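Local atomic coordinates of copper induced nitroreductase D (Lactococcus lactis, PDB entry 2WQF), a protein that binds flavin mononucleotide and probably acts as a nitroreductase, a copper-induced oxidoreductase involved in defence against oxidative stress. Residues Leu59-Val64 and Gly91-Phe96. Residues are numbered along the deposited sequence; the frame is centred on the assembly and turned at random.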
# COMPACT_ATOMS: atom_id res chain seq x y z
N LEU A 59 24.19 6.45 -7.99
CA LEU A 59 22.97 5.88 -8.55
C LEU A 59 22.53 6.69 -9.76
O LEU A 59 22.28 6.14 -10.83
CB LEU A 59 21.84 5.86 -7.53
CG LEU A 59 20.47 5.45 -8.10
CD1 LEU A 59 20.51 4.01 -8.59
CD2 LEU A 59 19.40 5.62 -7.07
N TRP A 60 22.43 7.99 -9.60
CA TRP A 60 21.86 8.82 -10.66
C TRP A 60 22.84 9.08 -11.81
O TRP A 60 22.46 9.02 -12.99
CB TRP A 60 21.24 10.10 -10.07
CG TRP A 60 20.07 9.71 -9.21
CD1 TRP A 60 20.07 9.56 -7.85
CD2 TRP A 60 18.75 9.33 -9.66
NE1 TRP A 60 18.83 9.13 -7.44
CE2 TRP A 60 18.02 8.97 -8.53
CE3 TRP A 60 18.14 9.25 -10.92
CZ2 TRP A 60 16.69 8.54 -8.60
CZ3 TRP A 60 16.84 8.85 -10.99
CH2 TRP A 60 16.11 8.51 -9.83
N ASP A 61 24.10 9.34 -11.50
CA ASP A 61 25.06 9.71 -12.53
C ASP A 61 25.60 8.51 -13.27
O ASP A 61 25.82 8.57 -14.48
CB ASP A 61 26.24 10.45 -11.92
CG ASP A 61 25.98 11.92 -11.72
OD1 ASP A 61 25.03 12.48 -12.31
OD2 ASP A 61 26.75 12.52 -10.96
N GLU A 62 25.82 7.41 -12.55
CA GLU A 62 26.56 6.29 -13.08
C GLU A 62 25.68 5.11 -13.44
O GLU A 62 26.10 4.22 -14.18
CB GLU A 62 27.63 5.85 -12.08
CG GLU A 62 28.65 6.94 -11.78
CD GLU A 62 29.87 6.42 -11.05
OE1 GLU A 62 30.31 5.29 -11.37
OE2 GLU A 62 30.40 7.13 -10.18
N ILE A 63 24.44 5.11 -12.95
CA ILE A 63 23.50 4.04 -13.29
C ILE A 63 22.28 4.54 -14.04
O ILE A 63 22.04 4.14 -15.17
CB ILE A 63 23.10 3.21 -12.03
CG1 ILE A 63 24.34 2.53 -11.46
CG2 ILE A 63 22.01 2.20 -12.36
CD1 ILE A 63 24.10 1.75 -10.16
N VAL A 64 21.48 5.42 -13.45
CA VAL A 64 20.22 5.77 -14.10
C VAL A 64 20.44 6.50 -15.43
O VAL A 64 19.86 6.14 -16.44
CB VAL A 64 19.30 6.58 -13.20
CG1 VAL A 64 18.00 6.88 -13.92
CG2 VAL A 64 19.01 5.84 -11.90
N GLY A 91 17.54 16.78 -10.94
CA GLY A 91 16.67 17.06 -9.82
C GLY A 91 16.58 15.88 -8.87
O GLY A 91 16.44 16.04 -7.66
N PHE A 92 16.65 14.66 -9.40
CA PHE A 92 16.63 13.49 -8.54
C PHE A 92 17.97 13.37 -7.82
O PHE A 92 18.01 13.14 -6.62
CB PHE A 92 16.32 12.22 -9.34
CG PHE A 92 14.98 12.22 -9.97
CD1 PHE A 92 13.87 12.64 -9.27
CD2 PHE A 92 14.82 11.77 -11.27
CE1 PHE A 92 12.62 12.63 -9.85
CE2 PHE A 92 13.58 11.76 -11.86
CZ PHE A 92 12.48 12.20 -11.15
N LYS A 93 19.07 13.57 -8.55
CA LYS A 93 20.41 13.54 -7.94
C LYS A 93 20.58 14.57 -6.82
O LYS A 93 21.19 14.27 -5.80
CB LYS A 93 21.50 13.77 -9.01
CG LYS A 93 22.91 13.67 -8.43
CD LYS A 93 24.00 13.88 -9.49
CE LYS A 93 25.16 14.64 -8.88
NZ LYS A 93 26.20 15.00 -9.86
N ALA A 94 20.04 15.77 -7.03
CA ALA A 94 20.17 16.86 -6.07
C ALA A 94 19.55 16.56 -4.70
O ALA A 94 19.86 17.24 -3.72
CB ALA A 94 19.56 18.13 -6.66
N ALA A 95 18.69 15.55 -4.63
CA ALA A 95 18.06 15.15 -3.38
C ALA A 95 19.10 14.58 -2.40
O ALA A 95 20.23 14.26 -2.79
CB ALA A 95 16.97 14.11 -3.65
N PHE A 96 18.71 14.41 -1.15
CA PHE A 96 19.61 13.85 -0.13
C PHE A 96 19.86 12.36 -0.34
O PHE A 96 20.95 11.86 -0.09
CB PHE A 96 19.01 14.06 1.26
CG PHE A 96 19.91 13.64 2.38
CD1 PHE A 96 20.96 14.44 2.79
CD2 PHE A 96 19.67 12.45 3.06
CE1 PHE A 96 21.78 14.07 3.83
CE2 PHE A 96 20.50 12.07 4.09
CZ PHE A 96 21.55 12.89 4.48
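W60, on helix 53-73, lays one face of its indole against F92 and K93 of the short helix 88-93, a helix-helix contact in the FMN-dependent nitroreductase fold beside the flavin site. The aromatic part is led by a CH-pi contact: CB of F92 stands 3.5 Å from the centroid of the W60 six-membered ring, only 1° off its normal. The F92 ring continues past that face obliquely, its plane turned 37° from the indole, and its CD2 comes to 3.6 Å from CZ3 of W60. Nearer the W60 backbone, the backbone N of K93 lies over the same face. There W60 CB and K93 CB meet at 3.8 Å. L59 CD2 and V64 CG2 pack on the opposite face, holding the indole between its own helix and helix 88-93. Its NE1 is hydrogen-bonded to T98 OG1, which helps fix the rotation of the ring. Beyond the indole, the F92 side chain touches Q151 and lies near Y14, both FMN-binding residues, so the packing reaches the wall of the cofactor pocket. The polar part lies toward solvent, where D61 is exposed and K93 partly so. K93 sends CG anti to its backbone N (chi1 -177°) and reaches D61, with K93 CD 3.3 Å from D61 OD1. The chain bends at chi3, and K93 NZ closes a hydrogen-bonded salt bridge of 2.8 Å on the syn lone pair of D61 OD2.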